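Local coordinates for gamma-glutamyltranspeptidase (Streptomyces lincolnensis, PDB 6J3A), which probably acts as a gamma-glutamyl-transferring enzyme, an LmbA-like member of the gamma-glutamyltranspeptidase family of Ntn hydrolases, at residues 75-79 with 478-482; 32-38 with 119-125. All coordinates share one frame; numbering follows the deposited sequence.

Contact 1 of 2, residues 75-79 with 478-482; sequences LCGQG and RPRTT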
loop_
_atom_site.group_PDB
_atom_site.type_symbol
_atom_site.label_atom_id
_atom_site.label_comp_id
_atom_site.label_asym_id
_atom_site.label_seq_id
_atom_site.Cartn_x
_atom_site.Cartn_y
_atom_site.Cartn_z
ATOM N N LEU A 75 -17.354 16.632 15.294
ATOM C CA LEU A 75 -17.392 17.929 14.622
ATOM C C LEU A 75 -18.356 17.816 13.447
ATOM O O LEU A 75 -18.056 17.173 12.443
ATOM C CB LEU A 75 -15.996 18.373 14.182
ATOM C CG LEU A 75 -15.878 19.655 13.349
ATOM C CD1 LEU A 75 -16.719 20.805 13.884
ATOM C CD2 LEU A 75 -14.424 20.078 13.272
ATOM N N CYS A 76 -19.524 18.434 13.608
ATOM C CA CYS A 76 -20.600 18.338 12.647
ATOM C C CYS A 76 -20.389 19.305 11.504
ATOM O O CYS A 76 -20.490 20.525 11.676
ATOM C CB CYS A 76 -21.949 18.630 13.294
ATOM S SG CYS A 76 -23.300 18.619 12.085
ATOM N N GLY A 77 -20.121 18.734 10.334
ATOM C CA GLY A 77 -20.059 19.484 9.087
ATOM C C GLY A 77 -21.148 19.065 8.123
ATOM O O GLY A 77 -20.976 19.177 6.914
ATOM N N GLN A 78 -22.248 18.534 8.653
ATOM C CA GLN A 78 -23.448 18.307 7.870
ATOM C C GLN A 78 -24.307 19.563 7.910
ATOM O O GLN A 78 -24.746 19.995 8.974
ATOM C CB GLN A 78 -24.227 17.129 8.416
ATOM C CG GLN A 78 -25.575 16.923 7.748
ATOM C CD GLN A 78 -25.432 16.624 6.278
ATOM O OE1 GLN A 78 -24.957 15.548 5.899
ATOM N NE2 GLN A 78 -25.828 17.581 5.434
ATOM N N GLY A 79 -24.537 20.145 6.740
ATOM C CA GLY A 79 -25.301 21.372 6.652
ATOM C C GLY A 79 -26.794 21.143 6.756
ATOM O O GLY A 79 -27.276 20.001 6.693
ATOM N N ARG A 478 -30.739 19.460 9.768
ATOM C CA ARG A 478 -29.945 18.569 8.926
ATOM C C ARG A 478 -30.824 17.488 8.355
ATOM O O ARG A 478 -31.705 16.986 9.042
ATOM C CB ARG A 478 -28.838 17.845 9.682
ATOM C CG ARG A 478 -27.786 18.731 10.318
ATOM C CD ARG A 478 -28.110 18.922 11.776
ATOM N NE ARG A 478 -26.973 18.722 12.651
ATOM C CZ ARG A 478 -27.055 18.370 13.936
ATOM N NH1 ARG A 478 -25.944 18.219 14.632
ATOM N NH2 ARG A 478 -28.220 18.149 14.538
ATOM N N PRO A 479 -30.562 17.091 7.107
ATOM C CA PRO A 479 -31.193 15.860 6.674
ATOM C C PRO A 479 -30.567 14.672 7.403
ATOM O O PRO A 479 -29.448 14.760 7.946
ATOM C CB PRO A 479 -30.861 15.804 5.183
ATOM C CG PRO A 479 -29.574 16.537 5.066
ATOM C CD PRO A 479 -29.591 17.598 6.122
ATOM N N ARG A 480 -31.297 13.572 7.401
ATOM C CA ARG A 480 -30.815 12.346 7.994
ATOM C C ARG A 480 -29.740 11.750 7.090
ATOM O O ARG A 480 -30.044 11.135 6.071
ATOM C CB ARG A 480 -31.973 11.384 8.195
ATOM C CG ARG A 480 -31.690 10.283 9.187
ATOM C CD ARG A 480 -31.618 8.960 8.477
ATOM N NE ARG A 480 -32.943 8.479 8.101
ATOM C CZ ARG A 480 -33.224 7.745 7.024
ATOM N NH1 ARG A 480 -34.480 7.364 6.818
ATOM N NH2 ARG A 480 -32.278 7.403 6.136
ATOM N N THR A 481 -28.480 11.930 7.483
ATOM C CA THR A 481 -27.333 11.721 6.580
ATOM C C THR A 481 -26.726 10.321 6.734
ATOM O O THR A 481 -26.652 9.792 7.853
ATOM C CB THR A 481 -26.277 12.842 6.767
ATOM O OG1 THR A 481 -25.309 12.785 5.717
ATOM C CG2 THR A 481 -25.573 12.779 8.116
ATOM N N THR A 482 -26.317 9.719 5.611
ATOM C CA THR A 482 -25.708 8.370 5.624
ATOM C C THR A 482 -24.256 8.343 6.133
ATOM O O THR A 482 -23.743 7.285 6.494
ATOM C CB THR A 482 -25.748 7.695 4.242
ATOM O OG1 THR A 482 -25.309 8.619 3.239
ATOM C CG2 THR A 482 -27.155 7.217 3.936
#

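Contact 2 of 2, residues 32-38 with 119-125; sequences DGGNAYD and LRDHGTK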
loop_
_atom_site.group_PDB
_atom_site.type_symbol
_atom_site.label_atom_id
_atom_site.label_comp_id
_atom_site.label_asym_id
_atom_site.label_seq_id
_atom_site.Cartn_x
_atom_site.Cartn_y
_atom_site.Cartn_z
ATOM N N ASP A 32 6.133 16.382 7.575
ATOM C CA ASP A 32 6.486 17.785 7.672
ATOM C C ASP A 32 6.178 18.369 9.078
ATOM O O ASP A 32 6.194 19.589 9.274
ATOM C CB ASP A 32 5.720 18.523 6.554
ATOM C CG ASP A 32 6.434 19.769 6.049
ATOM O OD1 ASP A 32 7.656 19.709 5.773
ATOM O OD2 ASP A 32 5.748 20.807 5.890
ATOM N N GLY A 33 5.908 17.498 10.051
ATOM C CA GLY A 33 5.751 17.893 11.452
ATOM C C GLY A 33 4.333 18.243 11.861
ATOM O O GLY A 33 4.110 18.690 12.978
ATOM N N GLY A 34 3.367 18.037 10.974
ATOM C CA GLY A 34 1.972 18.320 11.295
ATOM C C GLY A 34 1.367 17.185 12.094
ATOM O O GLY A 34 2.012 16.157 12.295
ATOM N N ASN A 35 0.126 17.379 12.539
ATOM C CA ASN A 35 -0.579 16.391 13.361
ATOM C C ASN A 35 -1.675 15.711 12.554
ATOM O O ASN A 35 -1.827 16.002 11.373
ATOM C CB ASN A 35 -1.085 17.026 14.676
ATOM C CG ASN A 35 -2.177 18.060 14.473
ATOM O OD1 ASN A 35 -2.989 17.972 13.558
ATOM N ND2 ASN A 35 -2.211 19.042 15.361
ATOM N N ALA A 36 -2.428 14.809 13.183
ATOM C CA ALA A 36 -3.465 14.029 12.488
ATOM C C ALA A 36 -4.543 14.902 11.853
ATOM O O ALA A 36 -5.138 14.538 10.839
ATOM C CB ALA A 36 -4.103 13.021 13.435
ATOM N N TYR A 37 -4.773 16.059 12.461
ATOM C CA TYR A 37 -5.816 16.979 12.030
ATOM C C TYR A 37 -5.336 17.791 10.833
ATOM O O TYR A 37 -6.038 17.840 9.824
ATOM C CB TYR A 37 -6.306 17.827 13.221
ATOM C CG TYR A 37 -6.627 16.914 14.390
ATOM C CD1 TYR A 37 -7.588 15.909 14.268
ATOM C CD2 TYR A 37 -5.895 16.971 15.570
ATOM C CE1 TYR A 37 -7.844 15.028 15.307
ATOM C CE2 TYR A 37 -6.148 16.094 16.615
ATOM C CZ TYR A 37 -7.123 15.123 16.476
ATOM O OH TYR A 37 -7.375 14.257 17.513
ATOM N N ASP A 38 -4.141 18.382 10.925
ATOM C CA ASP A 38 -3.486 18.977 9.754
ATOM C C ASP A 38 -3.547 18.003 8.577
ATOM O O ASP A 38 -3.917 18.367 7.454
ATOM C CB ASP A 38 -2.017 19.251 10.026
ATOM C CG ASP A 38 -1.799 20.283 11.090
ATOM O OD1 ASP A 38 -2.352 21.388 10.976
ATOM O OD2 ASP A 38 -1.042 20.006 12.049
ATOM N N LEU A 119 -8.913 22.591 11.511
ATOM C CA LEU A 119 -7.615 23.224 11.360
ATOM C C LEU A 119 -7.373 24.300 12.426
ATOM O O LEU A 119 -6.309 24.360 13.016
ATOM C CB LEU A 119 -7.470 23.820 9.952
ATOM C CG LEU A 119 -6.059 24.156 9.447
ATOM C CD1 LEU A 119 -5.141 22.942 9.467
ATOM C CD2 LEU A 119 -6.111 24.725 8.039
ATOM N N ARG A 120 -8.376 25.119 12.694
ATOM C CA ARG A 120 -8.219 26.247 13.609
ATOM C C ARG A 120 -8.040 25.808 15.059
ATOM O O ARG A 120 -7.186 26.347 15.771
ATOM C CB ARG A 120 -9.425 27.178 13.504
ATOM C CG ARG A 120 -9.264 28.491 14.262
ATOM C CD ARG A 120 -10.589 29.185 14.485
ATOM N NE ARG A 120 -11.497 28.374 15.299
ATOM C CZ ARG A 120 -12.650 28.787 15.821
ATOM N NH1 ARG A 120 -13.088 30.031 15.637
ATOM N NH2 ARG A 120 -13.376 27.940 16.545
ATOM N N ASP A 121 -8.861 24.851 15.487
ATOM C CA ASP A 121 -8.886 24.395 16.883
ATOM C C ASP A 121 -7.838 23.326 17.201
ATOM O O ASP A 121 -7.188 23.401 18.245
ATOM C CB ASP A 121 -10.287 23.881 17.262
ATOM C CG ASP A 121 -11.327 24.993 17.339
ATOM O OD1 ASP A 121 -10.976 26.180 17.202
ATOM O OD2 ASP A 121 -12.513 24.683 17.543
ATOM N N HIS A 122 -7.673 22.349 16.312
ATOM C CA HIS A 122 -6.819 21.175 16.585
ATOM C C HIS A 122 -5.577 21.000 15.705
ATOM O O HIS A 122 -4.753 20.129 15.974
ATOM C CB HIS A 122 -7.679 19.920 16.518
ATOM C CG HIS A 122 -8.836 19.953 17.461
ATOM N ND1 HIS A 122 -8.735 19.533 18.767
ATOM C CD2 HIS A 122 -10.104 20.399 17.303
ATOM C CE1 HIS A 122 -9.899 19.699 19.371
ATOM N NE2 HIS A 122 -10.747 20.221 18.503
ATOM N N GLY A 123 -5.438 21.825 14.676
ATOM C CA GLY A 123 -4.276 21.785 13.807
ATOM C C GLY A 123 -3.185 22.744 14.252
ATOM O O GLY A 123 -3.380 23.563 15.153
ATOM N N THR A 124 -2.046 22.638 13.575
ATOM C CA THR A 124 -0.848 23.455 13.818
ATOM C C THR A 124 -0.294 24.183 12.585
ATOM O O THR A 124 0.537 25.093 12.730
ATOM C CB THR A 124 0.284 22.577 14.376
ATOM O OG1 THR A 124 0.668 21.595 13.400
ATOM C CG2 THR A 124 -0.170 21.876 15.644
ATOM N N LYS A 125 -0.750 23.791 11.390
ATOM C CA LYS A 125 -0.241 24.328 10.128
ATOM C C LYS A 125 -1.171 25.383 9.517
ATOM O O LYS A 125 -2.381 25.363 9.776
ATOM C CB LYS A 125 -0.024 23.194 9.124
ATOM C CG LYS A 125 1.034 22.200 9.575
ATOM C CD LYS A 125 1.563 21.336 8.434
ATOM C CE LYS A 125 2.920 21.819 7.942
ATOM N NZ LYS A 125 4.002 21.490 8.919
#

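Contact 1 of 2, residues 75-79 with 478-482
The end of strand 73-77, in the beta core of this Ntn-hydrolase fold, meets the loop 478-482 that leads into strand 486-490. Related gamma-glutamyltranspeptidases carry an Arg-Pro pair and, one residue on, two hydroxyl residues in the matching loop, next to the gamma-glutamyl pocket, so this buried junction probably borders the corresponding site here. The backbones come closest at Gly79 and Arg478, but the side chain of Gln78 does most of the joining. Its CG leaves anti to the backbone N (chi1 173°), and a bend at chi2 then turns the amide toward the loop. On the way Gln78 CG rests against Arg478 CG, 3.8 Å off, where the two side chains pass obliquely with amide and guanidinium planes 70° apart. At the tip both halves of the amide are used. Thr481 OG1 donates to Gln78 OE1 at 2.8 Å, tilted somewhat out of the carbonyl plane, from a side chain that comes from the opposite direction. Gln78 NE2 turns back to Gly79 O at 3.1 Å in a nearly straight bond that lies close to the amide plane; together the two bonds fix which way round the amide sits. Pro479 packs against the Gln78 amide and the Gly79 carbonyl, its CD 3.4 Å from Gly79 O. On the loop side, the backbone of Thr481 is held by Trp276 and Gln278. The guanidinium of Arg478 has its main partners elsewhere: salt bridges to Glu258 and Asp322, and a cation-pi contact with Trp276. Toward the strand it presents its edge to Cys76, whose sulfur lies in the guanidinium plane and accepts a weak bond from Arg478 NH1 to SG at 3.7 Å.

Contact 2 of 2, residues 32-38 with 119-125
Lys125 runs along segment 32-38 and touches it from base to tip. Its CB sits 3.5 Å from Asp38 OD1 and CG packs on the carboxylate carbon of Asp38; CD passes CA of Gly34, and CE approaches Asp32 OD2. Bends at chi3 and chi4 then bring NZ to Asp32 O at 2.9 Å, from above the carbonyl plane, with a longer salt bridge from NZ to Asp32 OD2 at 3.6 Å. The turn links two helices: a Schellman motif with Gly33 at positive phi ends helix 20-31, and a capping box of Asn35 and Asp38 starts helix 36-50. Asp38 also grips the other segment. Its OD1 takes Thr124 N on the syn lone pair and Lys125 N from above the carboxylate plane, while OD2 accepts Thr124 OG1 at 2.7 Å and Asn35 N. An alanine in place of Asp38 would probably leave the amides of Thr124 and Lys125 and the Thr124 hydroxyl without this shared acceptor and undo half the capping box. Asn35 ND2 donates to His122 O at 2.8 Å, and beside it the edge of the His122 ring points at the face of Tyr37.

Contact 1 is buried near the middle of the chain, whereas contact 2 lies farther out and is partly open, with Asp32 and Thr124 exposed. Their centres are 23 Å apart and they do not touch, yet helix 111-122 links their neighbourhoods: its Leu117 and Leu118 pack on Leu75 of strand 73-77, beside contact 1 rather than in it. Contact 2 joins the end of this helix and the loop after it to the turn and first residues of helix 36-50. In contact 1 a glutamine amide pairs with a threonine hydroxyl, and an arginine edge meets a cysteine sulfur; in contact 2 the buried Asp38 carboxylate collects backbone amides, while Lys125 and Asp32 form a salt bridge farther out.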